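Local coordinates for Ras-interacting protein 1 (Homo sapiens, PDB 5KHO) that binds GTPases and acts as a vascular-specific regulator of GTPase signalling, cell architecture and adhesion, needed for endothelial morphogenesis and blood vessel formation, at residues F73-A78 / E104-V109; E95-L100 / R122-G127; K33-T38 / R44-E49. One frame throughout, in Å; residues are numbered along the deposited sequence.

From the N terminus, contact 3 comes first: edge strand 30-36 runs out, a six-residue connection follows, and the start of helix 43-54 folds back over it. Contact 1 then opens at strand 73-80 and closes at helix 106-112, and strand 96-99 lies in between. Contact 2 begins on that strand, inside the span of contact 1, and ends on strand 120-127 beyond it, so these two cross. Contact 3 is in series with both. All three reach the same mixed sheet of the Ras-associating domain. Contact 3 packs against contact 1 through Leu46 and Pro106, and contact 1 meets contact 2 through the Glu104-Arg98 salt bridge.

Contact 1 (F73-A78 / E104-V109); sequences FALCDA and ERPLLV
Pro106 and Val109, on the first turn of helix 106-112, meet Leu75 and Asp77 of strand 73-80, laying the short helix of this ubiquitin-like Ras-associating domain against its sheet. The approach to the helix comes first: Glu104 makes a salt bridge to Arg98 and accepts from Gly101 N, tying the turn back to Arg98 and to the backbone at Gly101. Arg105 is the N-cap residue, and its carbonyl O receives Val109 N at 3.2 Å. Pro106 follows, its ring directed at the sheet. CG of this ring is the atom that touches, 3.9 Å from Leu75 CD2, and the two side chains cross at about a right angle. The same proline also reaches Leu46, Leu100 and Phe123, so Leu75 is one wall of a larger apolar cluster. One helical turn brings Val109 round to the sheet again, over Asp77 two residues further along the strand. With chi1 at -164°, CG of Asp77 is swung opposite its own N, and the carboxylate slides past the valine in the reverse direction. This is a van der Waals meeting of the valine methyl CG1 with a carboxylate oxygen, with no hydrogen bond across it. The buried charge is answered elsewhere: Arg121 NH2 forms a salt bridge with Asp77 OD2 and also donates to Val109 O, bridging strand and helix. A glycerol, probably from crystallisation, bonds to the same Asp77 oxygen, and Trp113 of the second subunit packs nearby. Val109 CG1 lies 3.3 Å from Asp77 OD2.

Contact 2 (E95-L100 / R122-G127); sequences EHLRVL and RFELRG
Leu97 meets Arg126, and Leu100 meets Phe123, across strand 73-80, which lies between strands 96-99 and 120-127 in the mixed sheet of the ubiquitin-like fold. The two segments therefore share no hydrogen bonds, and their nearest CA atoms, of Leu97 and Glu124, are 8.9 Å apart. Side chains alone bridge the middle strand, and the touching parts run 90° apart, end to end.

Two van der Waals meetings carry the contact, of which Leu100 on Phe123 is wholly apolar; the other sets a leucine methyl against CD and NE of Arg126. Leu97 has its CG wedged between its own N and carbonyl carbon (chi1 65°), and its CD2 rests 3.8 Å from Arg126 CD and 3.5 Å from Arg126 NE. The methyl thus sits against the end of an extended arginine chain, and Leu134 of helix 128-136 touches the same leucine. Leu100 works on the other side of the sheet, where its CD1 and CD2 both reach CE1 of Phe123; the two side chains cross at about a right angle, and helix 106-112 covers the pair through Pro106 and Val109.

The ionic part lies within strand 120-127. Glu124 is held between two arginines, each gripping one carboxylate oxygen side-on with NE and a terminal nitrogen. Arg122 NH1 reaches Glu124 OE2 at 2.9 Å, using the anti lone pair, and the oxygen lies in the guanidinium plane. Arg126 approaches OE1 from above the carboxylate plane, both its nitrogens from the same face. Four bonds probably keep the carboxylate from turning and favour its ionised form. Arg126 has a second partner, Glu130, through NH1, which ties the end of the strand to helix 128-136. Arg126 NH2 stands 2.8 Å from Glu124 OE1.

Contact 3 (K33-T38 / R44-E49); sequences KSVLAT and RELVAE
Val35 and Glu49 are brought together by their first torsions. At chi1 -65° the valine has CG1 beside its own N and CG2 between N and the carbonyl carbon, which splits the two methyls between two helix residues. Glu49 sends CG away from its N (chi1 -158°) and continues extended, so its carboxylate passes alongside the valine in the opposite direction. Val35 CG1 lies 3.6 Å from Glu49 CD, and CB also rests against this group. The other methyl, Val35 CG2, reaches Leu46 CD2 at 4.0 Å, where the two side chains meet at a slant. Leu46 straddles the strand end: CD2 is 3.8 Å from Leu36 O, while CD1 touches Ala37 CB at 3.9 Å. No hydrogen bond crosses the interface; Glu49 OE2 is instead bridged to Arg53 one turn on, and Arg53 also packs on Val35. Replacing Glu49 by an alanine would probably cost Arg53 this charge partner and uncover the CG1 side of Val35.

This is the beta-beta-alpha start of the ubiquitin-like fold, with helix 43-54 laid over the hairpin, its segment 44-49 running at 134° to strand 33-36. Val35 and Ala37 pair by backbone with Leu19 and Gly17, and Leu46 reaches on to Leu19 and to Leu75 of strand 73-80, joining the helix to strands on both sides of the central strand 120-127. Beyond the outer edge of strand 30-36, a strand of another protein's chain pairs antiparallel at Lys33 and extends the sheet, consistent with the way Ras-associating domains receive their GTPases.

Contact 1 (F73-A78 / E104-V109)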
loop_
_atom_site.group_PDB
_atom_site.type_symbol
_atom_site.label_atom_id
_atom_site.label_comp_id
_atom_site.label_asym_id
_atom_site.label_seq_id
_atom_site.Cartn_x
_atom_site.Cartn_y
_atom_site.Cartn_z
ATOM N N PHE B 73 3.078 -22.656 4.845
ATOM C CA PHE B 73 2.983 -21.702 3.731
ATOM C C PHE B 73 2.364 -20.352 4.104
ATOM O O PHE B 73 1.574 -20.250 5.052
ATOM C CB PHE B 73 2.243 -22.323 2.548
ATOM C CG PHE B 73 3.040 -23.358 1.817
ATOM C CD1 PHE B 73 3.923 -22.989 0.803
ATOM C CD2 PHE B 73 2.915 -24.710 2.140
ATOM C CE1 PHE B 73 4.665 -23.947 0.127
ATOM C CE2 PHE B 73 3.653 -25.672 1.462
ATOM C CZ PHE B 73 4.530 -25.291 0.459
ATOM N N ALA B 74 2.722 -19.334 3.321
ATOM C CA ALA B 74 2.410 -17.936 3.609
ATOM C C ALA B 74 1.821 -17.203 2.407
ATOM O O ALA B 74 2.272 -17.374 1.273
ATOM C CB ALA B 74 3.666 -17.221 4.084
ATOM N N LEU B 75 0.812 -16.383 2.663
ATOM C CA LEU B 75 0.313 -15.482 1.636
ATOM C C LEU B 75 1.011 -14.130 1.762
ATOM O O LEU B 75 0.997 -13.503 2.826
ATOM C CB LEU B 75 -1.217 -15.354 1.684
ATOM C CG LEU B 75 -1.944 -14.669 0.517
ATOM C CD1 LEU B 75 -1.540 -15.216 -0.849
ATOM C CD2 LEU B 75 -3.444 -14.797 0.718
ATOM N N CYS B 76 1.614 -13.696 0.660
ATOM C CA CYS B 76 2.507 -12.554 0.674
ATOM C C CYS B 76 2.056 -11.418 -0.231
ATOM O O CYS B 76 1.713 -11.645 -1.392
ATOM C CB CYS B 76 3.922 -12.992 0.306
ATOM S SG CYS B 76 4.555 -14.292 1.387
ATOM N N ASP B 77 2.059 -10.205 0.330
ATOM C CA ASP B 77 1.872 -8.969 -0.413
ATOM C C ASP B 77 3.248 -8.539 -0.904
ATOM O O ASP B 77 4.039 -7.966 -0.150
ATOM C CB ASP B 77 1.222 -7.904 0.486
ATOM C CG ASP B 77 0.638 -6.710 -0.299
ATOM O OD1 ASP B 77 0.841 -6.563 -1.534
ATOM O OD2 ASP B 77 -0.041 -5.893 0.349
ATOM N N ALA B 78 3.541 -8.849 -2.161
ATOM C CA ALA B 78 4.859 -8.580 -2.759
ATOM C C ALA B 78 4.897 -7.291 -3.582
ATOM O O ALA B 78 3.862 -6.843 -4.096
ATOM C CB ALA B 78 5.300 -9.759 -3.610
ATOM N N GLU B 104 -6.088 -11.726 8.509
ATOM C CA GLU B 104 -6.178 -10.639 7.550
ATOM C C GLU B 104 -7.053 -10.997 6.363
ATOM O O GLU B 104 -7.021 -12.136 5.895
ATOM C CB GLU B 104 -4.787 -10.236 7.091
ATOM C CG GLU B 104 -3.964 -9.608 8.200
ATOM C CD GLU B 104 -2.831 -8.750 7.677
ATOM O OE1 GLU B 104 -3.102 -7.732 6.991
ATOM O OE2 GLU B 104 -1.662 -9.087 7.970
ATOM N N ARG B 105 -7.842 -10.028 5.902
ATOM C CA ARG B 105 -8.759 -10.231 4.781
ATOM C C ARG B 105 -8.134 -9.716 3.449
ATOM O O ARG B 105 -8.163 -8.508 3.183
ATOM C CB ARG B 105 -10.134 -9.616 5.104
ATOM N N PRO B 106 -7.553 -10.638 2.619
ATOM C CA PRO B 106 -6.695 -10.285 1.457
ATOM C C PRO B 106 -7.323 -9.418 0.372
ATOM O O PRO B 106 -6.607 -8.657 -0.281
ATOM C CB PRO B 106 -6.308 -11.651 0.869
ATOM C CG PRO B 106 -6.411 -12.580 2.019
ATOM C CD PRO B 106 -7.617 -12.103 2.776
ATOM N N LEU B 107 -8.633 -9.537 0.170
ATOM C CA LEU B 107 -9.333 -8.703 -0.801
ATOM C C LEU B 107 -9.232 -7.237 -0.393
ATOM O O LEU B 107 -9.001 -6.381 -1.243
ATOM C CB LEU B 107 -10.795 -9.130 -0.946
ATOM C CG LEU B 107 -11.583 -8.521 -2.109
ATOM C CD1 LEU B 107 -11.253 -9.233 -3.410
ATOM C CD2 LEU B 107 -13.078 -8.582 -1.834
ATOM N N LEU B 108 -9.382 -6.975 0.910
ATOM C CA LEU B 108 -9.232 -5.636 1.487
ATOM C C LEU B 108 -7.801 -5.102 1.403
ATOM O O LEU B 108 -7.608 -3.933 1.069
ATOM C CB LEU B 108 -9.729 -5.602 2.937
ATOM C CG LEU B 108 -11.219 -5.437 3.273
ATOM C CD1 LEU B 108 -11.793 -4.145 2.698
ATOM C CD2 LEU B 108 -12.072 -6.630 2.851
ATOM N N VAL B 109 -6.817 -5.957 1.695
ATOM C CA VAL B 109 -5.391 -5.618 1.579
ATOM C C VAL B 109 -5.048 -5.112 0.170
ATOM O O VAL B 109 -4.368 -4.088 0.034
ATOM C CB VAL B 109 -4.463 -6.795 2.025
ATOM C CG1 VAL B 109 -3.003 -6.596 1.597
ATOM C CG2 VAL B 109 -4.550 -7.014 3.534
#

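Contact 2 (E95-L100 / R122-G127)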
loop_
_atom_site.group_PDB
_atom_site.type_symbol
_atom_site.label_atom_id
_atom_site.label_comp_id
_atom_site.label_asym_id
_atom_site.label_seq_id
_atom_site.Cartn_x
_atom_site.Cartn_y
_atom_site.Cartn_z
ATOM N N GLU B 95 11.116 -7.098 -4.824
ATOM C CA GLU B 95 12.102 -6.320 -4.043
ATOM C C GLU B 95 11.837 -6.267 -2.521
ATOM O O GLU B 95 12.774 -6.145 -1.731
ATOM C CB GLU B 95 12.239 -4.901 -4.610
ATOM N N HIS B 96 10.567 -6.336 -2.132
ATOM C CA HIS B 96 10.156 -6.435 -0.731
ATOM C C HIS B 96 8.846 -7.197 -0.690
ATOM O O HIS B 96 8.082 -7.162 -1.647
ATOM C CB HIS B 96 9.990 -5.042 -0.094
ATOM C CG HIS B 96 9.521 -5.071 1.333
ATOM N ND1 HIS B 96 10.310 -5.524 2.371
ATOM C CD2 HIS B 96 8.341 -4.710 1.891
ATOM C CE1 HIS B 96 9.632 -5.448 3.504
ATOM N NE2 HIS B 96 8.436 -4.954 3.241
ATOM N N LEU B 97 8.599 -7.903 0.408
ATOM C CA LEU B 97 7.303 -8.546 0.623
ATOM C C LEU B 97 6.829 -8.441 2.069
ATOM O O LEU B 97 7.591 -8.072 2.956
ATOM C CB LEU B 97 7.319 -10.010 0.142
ATOM C CG LEU B 97 8.205 -11.077 0.793
ATOM C CD1 LEU B 97 7.653 -11.558 2.131
ATOM C CD2 LEU B 97 8.318 -12.247 -0.165
ATOM N N ARG B 98 5.566 -8.791 2.289
ATOM C CA ARG B 98 4.981 -8.806 3.616
ATOM C C ARG B 98 4.117 -10.041 3.760
ATOM O O ARG B 98 3.290 -10.318 2.894
ATOM C CB ARG B 98 4.142 -7.556 3.813
ATOM C CG ARG B 98 3.585 -7.393 5.201
ATOM C CD ARG B 98 2.653 -6.198 5.243
ATOM N NE ARG B 98 1.477 -6.537 6.032
ATOM C CZ ARG B 98 0.285 -6.811 5.526
ATOM N NH1 ARG B 98 0.075 -6.752 4.225
ATOM N NH2 ARG B 98 -0.706 -7.130 6.330
ATOM N N VAL B 99 4.305 -10.776 4.853
ATOM C CA VAL B 99 3.492 -11.958 5.130
ATOM C C VAL B 99 2.231 -11.514 5.841
ATOM O O VAL B 99 2.292 -10.998 6.955
ATOM C CB VAL B 99 4.248 -12.997 5.988
ATOM C CG1 VAL B 99 3.367 -14.207 6.293
ATOM C CG2 VAL B 99 5.531 -13.427 5.289
ATOM N N LEU B 100 1.097 -11.705 5.186
ATOM C CA LEU B 100 -0.198 -11.490 5.819
ATOM C C LEU B 100 -0.358 -12.409 7.023
ATOM O O LEU B 100 0.044 -13.576 6.971
ATOM C CB LEU B 100 -1.333 -11.748 4.818
ATOM C CG LEU B 100 -1.796 -10.619 3.874
ATOM C CD1 LEU B 100 -0.697 -10.119 2.944
ATOM C CD2 LEU B 100 -3.016 -11.058 3.068
ATOM N N ARG B 122 1.856 -7.887 -6.577
ATOM C CA ARG B 122 1.128 -9.140 -6.739
ATOM C C ARG B 122 1.112 -9.942 -5.438
ATOM O O ARG B 122 1.991 -9.761 -4.592
ATOM C CB ARG B 122 1.724 -9.974 -7.884
ATOM C CG ARG B 122 3.061 -10.639 -7.584
ATOM C CD ARG B 122 3.708 -11.185 -8.839
ATOM N NE ARG B 122 4.877 -12.005 -8.520
ATOM C CZ ARG B 122 5.629 -12.648 -9.413
ATOM N NH1 ARG B 122 6.656 -13.374 -8.999
ATOM N NH2 ARG B 122 5.370 -12.576 -10.716
ATOM N N PHE B 123 0.109 -10.811 -5.287
ATOM C CA PHE B 123 0.076 -11.777 -4.199
ATOM C C PHE B 123 0.916 -12.995 -4.562
ATOM O O PHE B 123 0.816 -13.506 -5.671
ATOM C CB PHE B 123 -1.352 -12.217 -3.881
ATOM C CG PHE B 123 -2.080 -11.304 -2.941
ATOM C CD1 PHE B 123 -1.605 -11.078 -1.651
ATOM C CD2 PHE B 123 -3.269 -10.686 -3.336
ATOM C CE1 PHE B 123 -2.291 -10.232 -0.787
ATOM C CE2 PHE B 123 -3.959 -9.846 -2.477
ATOM C CZ PHE B 123 -3.471 -9.617 -1.199
ATOM N N GLU B 124 1.744 -13.448 -3.621
ATOM C CA GLU B 124 2.593 -14.628 -3.815
ATOM C C GLU B 124 2.295 -15.731 -2.791
ATOM O O GLU B 124 1.944 -15.446 -1.635
ATOM C CB GLU B 124 4.077 -14.243 -3.796
ATOM C CG GLU B 124 4.554 -13.505 -5.051
ATOM C CD GLU B 124 6.036 -13.110 -5.033
ATOM O OE1 GLU B 124 6.653 -13.015 -3.945
ATOM O OE2 GLU B 124 6.593 -12.872 -6.127
ATOM N N LEU B 125 2.402 -16.986 -3.233
ATOM C CA LEU B 125 2.343 -18.120 -2.320
ATOM C C LEU B 125 3.754 -18.623 -2.089
ATOM O O LEU B 125 4.434 -19.032 -3.035
ATOM C CB LEU B 125 1.495 -19.247 -2.890
ATOM C CG LEU B 125 0.599 -20.087 -1.971
ATOM C CD1 LEU B 125 0.655 -21.534 -2.438
ATOM C CD2 LEU B 125 0.912 -19.984 -0.485
ATOM N N ARG B 126 4.199 -18.573 -0.838
ATOM C CA ARG B 126 5.565 -18.966 -0.490
ATOM C C ARG B 126 5.639 -19.853 0.746
ATOM O O ARG B 126 4.741 -19.822 1.602
ATOM C CB ARG B 126 6.438 -17.729 -0.277
ATOM C CG ARG B 126 6.879 -17.031 -1.554
ATOM C CD ARG B 126 7.778 -15.868 -1.199
ATOM N NE ARG B 126 8.020 -14.987 -2.333
ATOM C CZ ARG B 126 9.008 -15.136 -3.208
ATOM N NH1 ARG B 126 9.863 -16.151 -3.105
ATOM N NH2 ARG B 126 9.135 -14.264 -4.199
ATOM N N GLY B 127 6.709 -20.646 0.836
ATOM C CA GLY B 127 7.063 -21.297 2.090
ATOM C C GLY B 127 7.238 -20.226 3.154
ATOM O O GLY B 127 7.909 -19.213 2.912
#

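Contact 3 (K33-T38 / R44-E49)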
loop_
_atom_site.group_PDB
_atom_site.type_symbol
_atom_site.label_atom_id
_atom_site.label_comp_id
_atom_site.label_asym_id
_atom_site.label_seq_id
_atom_site.Cartn_x
_atom_site.Cartn_y
_atom_site.Cartn_z
ATOM N N LYS B 33 -2.169 -19.106 -10.251
ATOM C CA LYS B 33 -3.498 -19.694 -10.191
ATOM C C LYS B 33 -4.312 -18.780 -9.275
ATOM O O LYS B 33 -3.800 -18.291 -8.263
ATOM C CB LYS B 33 -3.438 -21.124 -9.653
ATOM C CG LYS B 33 -2.291 -21.949 -10.221
ATOM C CD LYS B 33 -2.553 -23.441 -10.307
ATOM C CE LYS B 33 -1.263 -24.134 -10.716
ATOM N NZ LYS B 33 -1.429 -25.511 -11.259
ATOM N N SER B 34 -5.562 -18.518 -9.633
ATOM C CA SER B 34 -6.339 -17.515 -8.911
ATOM C C SER B 34 -7.567 -18.061 -8.188
ATOM O O SER B 34 -8.262 -18.932 -8.696
ATOM C CB SER B 34 -6.709 -16.355 -9.837
ATOM O OG SER B 34 -7.678 -16.728 -10.784
ATOM N N VAL B 35 -7.813 -17.533 -6.996
ATOM C CA VAL B 35 -8.934 -17.950 -6.155
ATOM C C VAL B 35 -10.013 -16.855 -6.036
ATOM O O VAL B 35 -9.736 -15.662 -6.252
ATOM C CB VAL B 35 -8.461 -18.410 -4.748
ATOM C CG1 VAL B 35 -7.601 -19.656 -4.840
ATOM C CG2 VAL B 35 -7.697 -17.312 -4.022
ATOM N N LEU B 36 -11.239 -17.271 -5.712
ATOM C CA LEU B 36 -12.305 -16.335 -5.369
ATOM C C LEU B 36 -12.146 -15.881 -3.930
ATOM O O LEU B 36 -11.874 -16.693 -3.042
ATOM C CB LEU B 36 -13.678 -16.975 -5.569
ATOM C CG LEU B 36 -14.243 -16.872 -6.989
ATOM C CD1 LEU B 36 -15.032 -18.123 -7.343
ATOM C CD2 LEU B 36 -15.083 -15.612 -7.184
ATOM N N ALA B 37 -12.292 -14.582 -3.707
ATOM C CA ALA B 37 -12.232 -14.034 -2.357
ATOM C C ALA B 37 -13.356 -13.033 -2.090
ATOM O O ALA B 37 -13.667 -12.174 -2.927
ATOM C CB ALA B 37 -10.869 -13.415 -2.083
ATOM N N THR B 38 -13.965 -13.166 -0.919
ATOM C CA THR B 38 -15.009 -12.245 -0.477
ATOM C C THR B 38 -14.362 -11.142 0.369
ATOM O O THR B 38 -13.134 -11.092 0.474
ATOM C CB THR B 38 -16.149 -12.993 0.268
ATOM O OG1 THR B 38 -15.652 -13.599 1.471
ATOM C CG2 THR B 38 -16.748 -14.080 -0.631
ATOM N N ARG B 44 -5.640 -17.380 5.736
ATOM C CA ARG B 44 -5.453 -18.826 5.964
ATOM C C ARG B 44 -6.392 -19.667 5.092
ATOM O O ARG B 44 -5.979 -20.697 4.541
ATOM C CB ARG B 44 -5.605 -19.198 7.446
ATOM C CG ARG B 44 -4.741 -20.382 7.874
ATOM C CD ARG B 44 -5.457 -21.290 8.859
ATOM N NE ARG B 44 -4.586 -22.345 9.385
ATOM C CZ ARG B 44 -5.010 -23.493 9.920
ATOM N NH1 ARG B 44 -6.307 -23.773 10.003
ATOM N NH2 ARG B 44 -4.129 -24.381 10.372
ATOM N N GLU B 45 -7.638 -19.209 4.962
ATOM C CA GLU B 45 -8.594 -19.787 4.026
ATOM C C GLU B 45 -8.052 -19.807 2.599
ATOM O O GLU B 45 -8.200 -20.808 1.896
ATOM C CB GLU B 45 -9.917 -19.028 4.058
ATOM C CG GLU B 45 -10.868 -19.456 5.162
ATOM C CD GLU B 45 -12.047 -18.511 5.332
ATOM O OE1 GLU B 45 -12.252 -17.617 4.476
ATOM O OE2 GLU B 45 -12.778 -18.663 6.335
ATOM N N LEU B 46 -7.417 -18.715 2.180
ATOM C CA LEU B 46 -6.900 -18.621 0.816
ATOM C C LEU B 46 -5.604 -19.399 0.600
ATOM O O LEU B 46 -5.371 -19.882 -0.504
ATOM C CB LEU B 46 -6.773 -17.165 0.349
ATOM C CG LEU B 46 -8.032 -16.286 0.315
ATOM C CD1 LEU B 46 -7.680 -14.994 -0.391
ATOM C CD2 LEU B 46 -9.242 -16.931 -0.358
ATOM N N VAL B 47 -4.782 -19.531 1.645
ATOM C CA VAL B 47 -3.578 -20.375 1.593
ATOM C C VAL B 47 -4.000 -21.831 1.363
ATOM O O VAL B 47 -3.433 -22.525 0.502
ATOM C CB VAL B 47 -2.671 -20.206 2.847
ATOM C CG1 VAL B 47 -1.542 -21.225 2.872
ATOM C CG2 VAL B 47 -2.062 -18.812 2.889
ATOM N N ALA B 48 -5.023 -22.259 2.104
ATOM C CA ALA B 48 -5.609 -23.595 1.959
ATOM C C ALA B 48 -6.145 -23.908 0.549
ATOM O O ALA B 48 -5.848 -24.981 0.021
ATOM C CB ALA B 48 -6.679 -23.822 3.017
ATOM N N GLU B 49 -6.897 -22.980 -0.056
ATOM C CA GLU B 49 -7.427 -23.159 -1.423
ATOM C C GLU B 49 -6.344 -23.050 -2.490
ATOM O O GLU B 49 -6.443 -23.703 -3.532
ATOM C CB GLU B 49 -8.560 -22.174 -1.746
ATOM C CG GLU B 49 -9.469 -22.636 -2.890
ATOM C CD GLU B 49 -10.355 -21.539 -3.470
ATOM O OE1 GLU B 49 -11.006 -20.800 -2.697
ATOM O OE2 GLU B 49 -10.424 -21.425 -4.715
#